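Local coordinates for protein cyclin-dependent kinase inhibitor 3 (Homo sapiens, PDB 1FPZ) that dephosphorylates phosphotyrosine and phosphoserine substrates as a dual-specificity phosphatase, and dephosphorylates the cyclin-dependent kinase CDK2 in a cyclin-dependent manner, at residues 27-32 with 135-140; 43-48 with 146-151; 75-80 with 94-99; 153-158 with 168-173. The protein carries 1 engineered substitution. All coordinates share one frame; numbering follows the deposited sequence.

Contact 1. Residues 27-32 with 135-140; sequences IHISWL and KTLIHS. Engineered in segment 135-140: S140 (natural residue Cys).
W31 and K135 make the main contact. Their side chains cross at about a right angle. K135 CE lies 3.4 Å from W31 CH2, at the far end of the six-membered ring. The carbon chain of K135 thus does the touching. CG of K135 is anti to its own backbone N (chi1 176°) and the chain stays extended beyond it, which carries CE out to the indole. The ammonium end is committed elsewhere: NZ donates to the carbonyl O of C70. The carbonyl of T136 also meets the indole, with T136 O 3.7 Å from W31 CZ3.

The indole spans the strand between the two segments. W31 CE3 passes 3.4 Å from CA of G44, where no side chain blocks the way. Within its own segment, I29 places CG2 over the centre of the W31 ring, 3.5 Å above the plane.

The apolar contact is looser. I29 CG2 approaches L137 CD1 at 4.4 Å. No hydrogen bond joins the segments directly. Strand 42-46 pairs with both instead: L43 and L45 bond to L32 and S30, and G44 bonds to T136.

A polar bond marks the end of segment 135-140. H139 ND1 donates to S140 O at 2.5 Å, on a lone pair in the carbonyl plane. The bond is short and bent (136° at the hydrogen), with the acceptor tilted out of the imidazole plane. S140 is an engineered replacement for the predicted nucleophile Cys.

Strand 136-139 runs through the mixed sheet of the protein-tyrosine phosphatase fold and delivers H139 and position 140 to the start of the His-Cys-x5-Arg signature.

Contact 2. Residues 43-48 with 146-151; sequences LGLCAL and RSCLVA. With SO4 (sulfate ion), chain G.
L45 is the strand side chain that meets S147, C148 and A151 on helix 146-158. Its CB points from strand 43-46 toward the helix. CG stands beside the backbone N (chi1 -87°), and the two methyls divide there. CD2 goes to the start of the helix. It lies 3.5 Å from S147 CB and 4.2 Å from C148 SG. CD1 goes one turn further along and rests 4.3 Å from A151 CB. The fork of L45 therefore straddles the helix surface between S147 and A151, and no hydrogen bond crosses the interface. The axes of strand 43-46 and helix segment 146-151 run nearly antiparallel, at 163°, and approach to 9.3 Å. On its strand L45 also packs on I138.

S147 has a second neighbour. Its side chain comes within about 3 Å, between nearest atoms, of the engineered S140. C148 and A151 also touch L171 of helix 164-175.

The sulfate sits at the N-terminal end of the same helix. R146 N donates to sulfate O4 at 2.6 Å, with an N-H...O angle of 150°. The R146 chain bends at chi3, and its NE edge faces the ion near the guanidinium plane. The modelled NE to O1 distance of 2.4 Å is very short, and the place of O1 is doubtful. Beyond NE, NH1 forms a salt bridge with E83 and donates to I108 O, which would fix the rotation of the guanidinium.

The sulfate probably came from the crystallisation liquor. Its setting is that of the phosphatase P-loop, where the signature arginine and the helix N-terminus hold the phosphate.

Contact 3. Residues 75-80 with 94-99; sequences IFVFCT and DLYQQC
Y96 packs against I75 and V77, joining helix 92-98 to strand 74-77. Strands 74-77 and 102-105 are parallel neighbours in the sheet. Helices 81-86 and 92-98 lie between them in the chain, so this is part of a beta-alpha-beta crossover.

The CH-pi contact comes from I75. Its CD1 lies over one face of the tyrosine ring, 3.8 Å from the centroid and 16° off the normal. The methyl is shifted slightly toward the rim, on the side of Y96 CD1 and CE1. The chain of I75 and the tyrosine side chain cross at about a right angle.

Plain apolar contacts surround this. I75 CG2 meets Y96 CE1 at 3.5 Å. CG1 of I75 stands beside its backbone N (chi1 -61°) and CG2 beside the carbonyl carbon, which lets both branches reach the one ring. V77 arrives differently. Its CG2 is at the ring edge, near the plane, 3.9 Å from Y96 CE1. I75 and V77 both point from the strand toward the helix, while F76 between them points away and stacks on H104.

No hydrogen bond crosses between the segments. The Y96 side chain also touches T64 of helix 60-70 and P49, so it is buried among several elements. The polar contact at its end is to another strand: Y96 OH makes a weak hydrogen bond with NE2 of H139.

Contact 4. Residues 153-158 with 168-173; sequences CLLLYL and IDSLRD
L155 and L171 meet through one methyl each, and their torsions set which one. In L155, CG stands beside the backbone N (chi1 -67°). CD1 is then anti to CA, so the side chain is fully reached out toward helix 164-175. In L171 the second torsion is -61°, which turns CD1 back beside CA. This leaves CD2 facing L155.

The resulting pair is L155 CD1 to L171 CD2 at 3.9 Å. The two side chains cross at a slant. The same CD1 of L155 also lies 4.1 Å from S170 CB. One methyl thus rests between two consecutive residues of the other helix. CB of S170 makes the nearer approach; its OG is hydrogen-bonded to Q166 O, one turn back in its own helix.

Other residues add to the packing. L155 also touches V37, and L171 reaches A152 on the earlier part of helix 146-158.

The charged groups sit apart from this interface. R172 NH1 forms a salt bridge with D169 OD1 at 2.9 Å, within the same helix, and R172 NH2 is hydrogen-bonded to Y186 OH.

Between segments 153-158 and 168-173 there is neither a hydrogen bond nor a charge pair. The small buried area, 81 Å² in all, implies a modest contact held by dispersion and the exclusion of water, with no directional bond between the two segments.

How the contacts relate
All four contacts are largely buried, but their depth differs. Contact 2 lies closest to the chain centre, about 3 Å from it between centres. Contacts 3 and 4 lie about 12 Å out, on opposite sides. Contacts 1, 2 and 3 share the mixed sheet: 27-32 and 135-140 flank strand 42-46, and 75-80 borders 135-140. Contacts 2 and 4 share helix 146-158, and L171 bridges them. Contact 4 is aliphatic, whereas contacts 1 and 3 use aromatic rings. Contact 2 adds an anion site to its apolar core. The engineered S140 of contact 1 and R146 from contact 2 meet at the signature loop.

Contact 1. Residues 27-32 with 135-140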
# COMPACT_ATOMS: atom_id res chain seq x y z
N ILE A 27 -10.87 8.73 8.88
CA ILE A 27 -9.58 8.35 8.31
C ILE A 27 -10.00 8.19 6.87
O ILE A 27 -10.94 7.43 6.58
CB ILE A 27 -9.08 6.99 8.79
CG1 ILE A 27 -10.24 6.19 9.36
CG2 ILE A 27 -7.92 7.18 9.74
CD1 ILE A 27 -9.91 4.74 9.65
N HIS A 28 -9.33 8.88 5.97
CA HIS A 28 -9.74 8.75 4.59
C HIS A 28 -8.96 7.77 3.74
O HIS A 28 -7.74 7.77 3.73
CB HIS A 28 -9.74 10.09 3.90
CG HIS A 28 -10.51 10.07 2.62
ND1 HIS A 28 -10.07 10.70 1.48
CD2 HIS A 28 -11.67 9.46 2.31
CE1 HIS A 28 -10.94 10.48 0.51
NE2 HIS A 28 -11.92 9.72 0.98
N ILE A 29 -9.72 6.97 3.00
CA ILE A 29 -9.20 5.96 2.09
C ILE A 29 -9.38 6.48 0.67
O ILE A 29 -10.49 6.89 0.30
CB ILE A 29 -10.00 4.65 2.23
CG1 ILE A 29 -10.07 4.24 3.70
CG2 ILE A 29 -9.40 3.56 1.37
CD1 ILE A 29 -10.87 2.98 3.95
N SER A 30 -8.31 6.48 -0.11
CA SER A 30 -8.35 6.91 -1.51
C SER A 30 -8.47 5.63 -2.33
O SER A 30 -7.53 4.84 -2.40
CB SER A 30 -7.07 7.63 -1.86
OG SER A 30 -6.91 8.76 -1.02
N TRP A 31 -9.62 5.43 -2.95
CA TRP A 31 -9.85 4.22 -3.72
C TRP A 31 -9.40 4.24 -5.19
O TRP A 31 -9.95 4.99 -6.00
CB TRP A 31 -11.33 3.85 -3.60
CG TRP A 31 -11.79 3.47 -2.18
CD1 TRP A 31 -12.55 4.23 -1.34
CD2 TRP A 31 -11.57 2.23 -1.51
NE1 TRP A 31 -12.83 3.54 -0.19
CE2 TRP A 31 -12.23 2.30 -0.26
CE3 TRP A 31 -10.88 1.05 -1.84
CZ2 TRP A 31 -12.23 1.25 0.66
CZ3 TRP A 31 -10.87 0.01 -0.94
CH2 TRP A 31 -11.54 0.11 0.31
N LEU A 32 -8.42 3.39 -5.52
CA LEU A 32 -7.89 3.30 -6.87
C LEU A 32 -8.66 2.32 -7.77
O LEU A 32 -8.78 1.14 -7.44
CB LEU A 32 -6.43 2.86 -6.83
CG LEU A 32 -5.72 2.59 -8.18
CD1 LEU A 32 -5.55 3.90 -8.95
CD2 LEU A 32 -4.32 2.02 -7.91
N LYS A 135 -12.10 -6.94 0.22
CA LYS A 135 -11.94 -5.51 0.35
C LYS A 135 -10.54 -5.29 0.90
O LYS A 135 -10.26 -5.58 2.07
CB LYS A 135 -12.97 -4.96 1.33
CG LYS A 135 -12.82 -3.47 1.61
CD LYS A 135 -14.13 -2.87 2.03
CE LYS A 135 -14.03 -1.36 2.19
NZ LYS A 135 -15.37 -0.70 2.04
N THR A 136 -9.65 -4.77 0.06
CA THR A 136 -8.26 -4.57 0.47
C THR A 136 -7.77 -3.11 0.57
O THR A 136 -8.01 -2.29 -0.30
CB THR A 136 -7.37 -5.32 -0.49
OG1 THR A 136 -7.76 -6.69 -0.49
CG2 THR A 136 -5.91 -5.20 -0.10
N LEU A 137 -7.02 -2.84 1.64
CA LEU A 137 -6.47 -1.52 1.91
C LEU A 137 -4.94 -1.58 2.16
O LEU A 137 -4.46 -2.50 2.84
CB LEU A 137 -7.15 -0.97 3.15
CG LEU A 137 -6.32 -0.09 4.06
CD1 LEU A 137 -6.20 1.29 3.45
CD2 LEU A 137 -6.99 -0.05 5.45
N ILE A 138 -4.18 -0.60 1.64
CA ILE A 138 -2.73 -0.60 1.86
C ILE A 138 -2.27 0.76 2.39
O ILE A 138 -2.82 1.78 2.04
CB ILE A 138 -1.93 -0.96 0.57
CG1 ILE A 138 -1.74 0.26 -0.34
CG2 ILE A 138 -2.70 -2.02 -0.21
CD1 ILE A 138 -1.13 -0.07 -1.67
N HIS A 139 -1.26 0.76 3.25
CA HIS A 139 -0.78 2.02 3.78
C HIS A 139 0.66 1.99 4.23
O HIS A 139 1.21 0.96 4.59
CB HIS A 139 -1.65 2.47 4.96
CG HIS A 139 -1.17 1.98 6.29
ND1 HIS A 139 0.07 2.30 6.81
CD2 HIS A 139 -1.78 1.23 7.24
CE1 HIS A 139 0.20 1.78 8.02
NE2 HIS A 139 -0.91 1.12 8.30
N SER A 140 1.25 3.17 4.21
CA SER A 140 2.61 3.42 4.62
C SER A 140 2.50 4.41 5.78
O SER A 140 1.66 4.26 6.67
CB SER A 140 3.35 4.09 3.48
OG SER A 140 4.19 3.17 2.84

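Contact 2. Residues 43-48 with 146-151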
# COMPACT_ATOMS: atom_id res chain seq x y z
N LEU A 43 -8.67 -0.55 -5.23
CA LEU A 43 -7.68 -0.78 -4.19
C LEU A 43 -7.59 0.46 -3.32
O LEU A 43 -7.43 1.57 -3.83
CB LEU A 43 -6.32 -1.05 -4.82
CG LEU A 43 -5.16 -1.24 -3.84
CD1 LEU A 43 -5.43 -2.39 -2.88
CD2 LEU A 43 -3.92 -1.52 -4.66
N GLY A 44 -7.69 0.29 -2.00
CA GLY A 44 -7.60 1.44 -1.11
C GLY A 44 -6.20 1.78 -0.59
O GLY A 44 -5.41 0.89 -0.31
N LEU A 45 -5.89 3.07 -0.47
CA LEU A 45 -4.60 3.55 0.04
C LEU A 45 -4.86 4.62 1.10
O LEU A 45 -5.88 5.32 1.05
CB LEU A 45 -3.72 4.14 -1.05
CG LEU A 45 -2.77 3.26 -1.88
CD1 LEU A 45 -3.51 2.66 -3.07
CD2 LEU A 45 -1.61 4.09 -2.38
N CYS A 46 -3.93 4.75 2.05
CA CYS A 46 -4.09 5.74 3.12
C CYS A 46 -2.81 6.00 3.89
O CYS A 46 -1.77 5.41 3.61
CB CYS A 46 -5.17 5.29 4.10
SG CYS A 46 -4.70 3.90 5.17
N ALA A 47 -2.91 6.92 4.85
CA ALA A 47 -1.79 7.26 5.72
C ALA A 47 -1.88 6.39 6.97
O ALA A 47 -2.86 5.66 7.17
CB ALA A 47 -1.87 8.72 6.11
N LEU A 48 -0.88 6.49 7.84
CA LEU A 48 -0.84 5.68 9.05
C LEU A 48 -2.02 5.85 10.00
O LEU A 48 -2.24 6.92 10.58
CB LEU A 48 0.47 5.94 9.79
CG LEU A 48 0.74 5.10 11.04
CD1 LEU A 48 0.45 3.62 10.78
CD2 LEU A 48 2.18 5.30 11.46
N ARG A 146 5.89 4.82 -0.90
CA ARG A 146 6.04 3.40 -0.73
C ARG A 146 4.73 2.76 -1.17
O ARG A 146 4.75 1.81 -1.93
CB ARG A 146 6.40 3.09 0.73
CG ARG A 146 7.87 3.42 1.08
CD ARG A 146 8.25 3.07 2.53
NE ARG A 146 7.69 4.01 3.49
CZ ARG A 146 7.87 3.94 4.80
NH1 ARG A 146 8.62 2.96 5.32
NH2 ARG A 146 7.30 4.85 5.59
N SER A 147 3.60 3.31 -0.73
CA SER A 147 2.31 2.74 -1.11
C SER A 147 2.01 2.88 -2.59
O SER A 147 1.49 1.95 -3.20
CB SER A 147 1.17 3.38 -0.32
OG SER A 147 1.19 2.95 1.02
N CYS A 148 2.35 4.03 -3.17
CA CYS A 148 2.11 4.24 -4.59
C CYS A 148 3.04 3.39 -5.41
O CYS A 148 2.70 2.95 -6.51
CB CYS A 148 2.31 5.70 -4.96
SG CYS A 148 1.33 6.73 -3.94
N LEU A 149 4.22 3.13 -4.85
CA LEU A 149 5.21 2.30 -5.53
C LEU A 149 4.63 0.89 -5.71
O LEU A 149 4.66 0.32 -6.80
CB LEU A 149 6.50 2.23 -4.70
CG LEU A 149 7.69 1.42 -5.18
CD1 LEU A 149 8.50 2.22 -6.17
CD2 LEU A 149 8.55 1.07 -3.99
N VAL A 150 4.08 0.34 -4.63
CA VAL A 150 3.48 -0.99 -4.66
C VAL A 150 2.25 -0.99 -5.56
O VAL A 150 2.07 -1.87 -6.37
CB VAL A 150 3.10 -1.47 -3.23
CG1 VAL A 150 2.33 -2.76 -3.30
CG2 VAL A 150 4.35 -1.66 -2.38
N ALA A 151 1.40 0.03 -5.43
CA ALA A 151 0.19 0.12 -6.25
C ALA A 151 0.59 0.17 -7.71
O ALA A 151 0.05 -0.56 -8.52
CB ALA A 151 -0.58 1.38 -5.89
S SO4 G . 6.02 6.91 1.93
O1 SO4 G . 7.01 5.89 2.22
O2 SO4 G . 6.75 8.00 1.25
O3 SO4 G . 5.36 7.34 3.18
O4 SO4 G . 5.04 6.41 0.95

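Contact 3. Residues 75-80 with 94-99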
# COMPACT_ATOMS: atom_id res chain seq x y z
N ILE A 75 -5.42 -5.80 5.19
CA ILE A 75 -4.63 -4.55 5.21
C ILE A 75 -3.12 -4.82 5.02
O ILE A 75 -2.58 -5.67 5.70
CB ILE A 75 -4.78 -3.79 6.55
CG1 ILE A 75 -6.23 -3.40 6.76
CG2 ILE A 75 -3.93 -2.52 6.54
CD1 ILE A 75 -6.47 -2.83 8.11
N PHE A 76 -2.46 -4.10 4.10
CA PHE A 76 -1.02 -4.28 3.88
C PHE A 76 -0.29 -3.08 4.47
O PHE A 76 -0.60 -1.93 4.16
CB PHE A 76 -0.67 -4.38 2.39
CG PHE A 76 -1.16 -5.64 1.72
CD1 PHE A 76 -2.52 -5.91 1.59
CD2 PHE A 76 -0.25 -6.55 1.19
CE1 PHE A 76 -2.97 -7.08 0.94
CE2 PHE A 76 -0.68 -7.72 0.55
CZ PHE A 76 -2.03 -7.97 0.42
N VAL A 77 0.69 -3.37 5.32
CA VAL A 77 1.44 -2.34 6.01
C VAL A 77 2.89 -2.31 5.59
O VAL A 77 3.58 -3.33 5.71
CB VAL A 77 1.38 -2.56 7.52
CG1 VAL A 77 2.21 -1.50 8.24
CG2 VAL A 77 -0.07 -2.53 7.97
N PHE A 78 3.37 -1.17 5.09
CA PHE A 78 4.76 -1.09 4.67
C PHE A 78 5.62 -0.27 5.63
O PHE A 78 6.76 0.01 5.31
CB PHE A 78 4.90 -0.55 3.25
CG PHE A 78 3.99 -1.22 2.25
CD1 PHE A 78 2.84 -0.56 1.79
CD2 PHE A 78 4.30 -2.45 1.72
CE1 PHE A 78 2.02 -1.12 0.80
CE2 PHE A 78 3.49 -3.03 0.72
CZ PHE A 78 2.34 -2.34 0.26
N CYS A 79 5.08 0.07 6.80
CA CYS A 79 5.82 0.83 7.81
C CYS A 79 6.72 -0.11 8.59
O CYS A 79 6.30 -1.22 8.91
CB CYS A 79 4.86 1.48 8.79
SG CYS A 79 4.13 3.02 8.19
N THR A 80 7.94 0.31 8.91
CA THR A 80 8.84 -0.55 9.67
C THR A 80 8.44 -0.57 11.14
O THR A 80 7.55 0.17 11.57
CB THR A 80 10.30 -0.09 9.59
OG1 THR A 80 10.40 1.24 10.11
CG2 THR A 80 10.78 -0.10 8.15
N ASP A 94 -1.17 -5.90 15.93
CA ASP A 94 -1.94 -6.61 16.94
C ASP A 94 -3.42 -6.21 16.84
O ASP A 94 -4.31 -7.05 16.67
CB ASP A 94 -1.50 -6.22 18.37
CG ASP A 94 -0.04 -6.51 18.68
OD1 ASP A 94 0.32 -6.37 19.87
OD2 ASP A 94 0.75 -6.87 17.77
N LEU A 95 -3.65 -4.91 16.98
CA LEU A 95 -5.00 -4.37 16.93
C LEU A 95 -5.81 -4.75 15.71
O LEU A 95 -7.00 -5.06 15.85
CB LEU A 95 -4.97 -2.84 17.04
CG LEU A 95 -4.60 -2.32 18.44
CD1 LEU A 95 -4.89 -0.82 18.53
CD2 LEU A 95 -5.41 -3.06 19.49
N TYR A 96 -5.19 -4.72 14.54
CA TYR A 96 -5.89 -5.07 13.30
C TYR A 96 -6.41 -6.49 13.34
O TYR A 96 -7.53 -6.77 12.91
CB TYR A 96 -4.95 -4.99 12.08
CG TYR A 96 -4.54 -3.62 11.60
CD1 TYR A 96 -3.69 -3.48 10.50
CD2 TYR A 96 -5.02 -2.46 12.20
CE1 TYR A 96 -3.32 -2.24 10.02
CE2 TYR A 96 -4.65 -1.21 11.73
CZ TYR A 96 -3.81 -1.11 10.63
OH TYR A 96 -3.46 0.12 10.15
N GLN A 97 -5.57 -7.41 13.82
CA GLN A 97 -5.96 -8.80 13.87
C GLN A 97 -6.98 -9.05 14.97
O GLN A 97 -7.87 -9.89 14.83
CB GLN A 97 -4.71 -9.65 14.05
CG GLN A 97 -3.70 -9.45 12.91
CD GLN A 97 -2.39 -10.13 13.19
OE1 GLN A 97 -1.43 -9.50 13.60
NE2 GLN A 97 -2.36 -11.44 12.99
N GLN A 98 -6.88 -8.29 16.05
CA GLN A 98 -7.84 -8.44 17.14
C GLN A 98 -9.22 -8.09 16.62
O GLN A 98 -10.22 -8.58 17.13
CB GLN A 98 -7.52 -7.47 18.27
CG GLN A 98 -6.18 -7.71 18.94
CD GLN A 98 -6.03 -6.86 20.17
OE1 GLN A 98 -6.97 -6.74 20.95
NE2 GLN A 98 -4.86 -6.26 20.35
N CYS A 99 -9.25 -7.24 15.59
CA CYS A 99 -10.51 -6.80 14.98
C CYS A 99 -10.95 -7.67 13.83
O CYS A 99 -11.88 -7.33 13.11
CB CYS A 99 -10.38 -5.38 14.48
SG CYS A 99 -11.46 -4.24 15.31

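Contact 4. Residues 153-158 with 168-173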
# COMPACT_ATOMS: atom_id res chain seq x y z
N CYS A 153 3.34 -0.79 -9.01
CA CYS A 153 3.95 -2.06 -9.37
C CYS A 153 2.86 -3.08 -9.72
O CYS A 153 3.01 -3.85 -10.66
CB CYS A 153 4.79 -2.58 -8.21
SG CYS A 153 6.52 -2.24 -8.36
N LEU A 154 1.77 -3.07 -8.96
CA LEU A 154 0.65 -4.01 -9.18
C LEU A 154 0.02 -3.78 -10.56
O LEU A 154 -0.40 -4.72 -11.21
CB LEU A 154 -0.41 -3.86 -8.07
CG LEU A 154 -1.69 -4.74 -8.20
CD1 LEU A 154 -1.40 -6.17 -7.76
CD2 LEU A 154 -2.84 -4.19 -7.33
N LEU A 155 -0.04 -2.52 -11.01
CA LEU A 155 -0.61 -2.23 -12.32
C LEU A 155 0.30 -2.85 -13.39
O LEU A 155 -0.19 -3.52 -14.29
CB LEU A 155 -0.75 -0.71 -12.55
CG LEU A 155 -1.78 -0.06 -11.63
CD1 LEU A 155 -1.86 1.42 -11.90
CD2 LEU A 155 -3.16 -0.73 -11.85
N LEU A 156 1.62 -2.64 -13.29
CA LEU A 156 2.54 -3.23 -14.25
C LEU A 156 2.43 -4.74 -14.15
O LEU A 156 2.51 -5.47 -15.15
CB LEU A 156 3.98 -2.85 -13.93
CG LEU A 156 4.56 -1.48 -14.27
CD1 LEU A 156 3.51 -0.46 -14.64
CD2 LEU A 156 5.35 -1.04 -13.08
N TYR A 157 2.26 -5.21 -12.93
CA TYR A 157 2.16 -6.63 -12.65
C TYR A 157 0.96 -7.26 -13.34
O TYR A 157 1.11 -8.28 -14.02
CB TYR A 157 2.08 -6.83 -11.13
CG TYR A 157 2.19 -8.27 -10.69
CD1 TYR A 157 3.42 -8.94 -10.70
CD2 TYR A 157 1.05 -8.96 -10.28
CE1 TYR A 157 3.50 -10.29 -10.30
CE2 TYR A 157 1.12 -10.28 -9.88
CZ TYR A 157 2.34 -10.94 -9.89
OH TYR A 157 2.37 -12.24 -9.45
N LEU A 158 -0.22 -6.66 -13.20
CA LEU A 158 -1.41 -7.23 -13.83
C LEU A 158 -1.62 -6.84 -15.30
O LEU A 158 -2.56 -7.31 -15.92
CB LEU A 158 -2.67 -6.86 -13.02
CG LEU A 158 -2.81 -7.45 -11.62
CD1 LEU A 158 -3.88 -6.69 -10.85
CD2 LEU A 158 -3.17 -8.93 -11.70
N ILE A 168 2.56 5.35 -13.18
CA ILE A 168 2.92 6.42 -12.30
C ILE A 168 1.85 7.50 -12.43
O ILE A 168 1.37 8.03 -11.43
CB ILE A 168 4.35 6.90 -12.65
CG1 ILE A 168 5.32 5.71 -12.48
CG2 ILE A 168 4.77 8.06 -11.77
CD1 ILE A 168 6.65 5.88 -13.15
N ASP A 169 1.44 7.79 -13.66
CA ASP A 169 0.42 8.81 -13.90
C ASP A 169 -0.88 8.47 -13.18
O ASP A 169 -1.52 9.34 -12.58
CB ASP A 169 0.16 8.95 -15.40
CG ASP A 169 1.40 9.38 -16.18
OD1 ASP A 169 2.23 10.12 -15.60
OD2 ASP A 169 1.54 9.01 -17.37
N SER A 170 -1.28 7.21 -13.23
CA SER A 170 -2.52 6.81 -12.56
C SER A 170 -2.47 7.07 -11.06
O SER A 170 -3.46 7.51 -10.48
CB SER A 170 -2.82 5.33 -12.80
OG SER A 170 -2.89 5.02 -14.18
N LEU A 171 -1.34 6.79 -10.42
CA LEU A 171 -1.23 7.02 -8.98
C LEU A 171 -1.09 8.51 -8.68
O LEU A 171 -1.60 9.00 -7.66
CB LEU A 171 -0.03 6.24 -8.40
CG LEU A 171 -0.27 4.78 -7.97
CD1 LEU A 171 -1.32 4.76 -6.89
CD2 LEU A 171 -0.71 3.92 -9.15
N ARG A 172 -0.42 9.22 -9.58
CA ARG A 172 -0.24 10.66 -9.44
C ARG A 172 -1.63 11.29 -9.42
O ARG A 172 -1.91 12.20 -8.64
CB ARG A 172 0.60 11.20 -10.63
CG ARG A 172 2.06 10.68 -10.74
CD ARG A 172 2.76 11.14 -12.05
NE ARG A 172 4.20 10.82 -12.13
CZ ARG A 172 4.95 11.00 -13.22
NH1 ARG A 172 4.44 11.50 -14.34
NH2 ARG A 172 6.23 10.67 -13.20
N ASP A 173 -2.52 10.76 -10.26
CA ASP A 173 -3.89 11.23 -10.37
C ASP A 173 -4.69 10.90 -9.13
O ASP A 173 -5.73 11.51 -8.88
CB ASP A 173 -4.57 10.60 -11.59
CG ASP A 173 -3.90 10.99 -12.91
OD1 ASP A 173 -4.40 10.56 -13.98
OD2 ASP A 173 -2.88 11.72 -12.88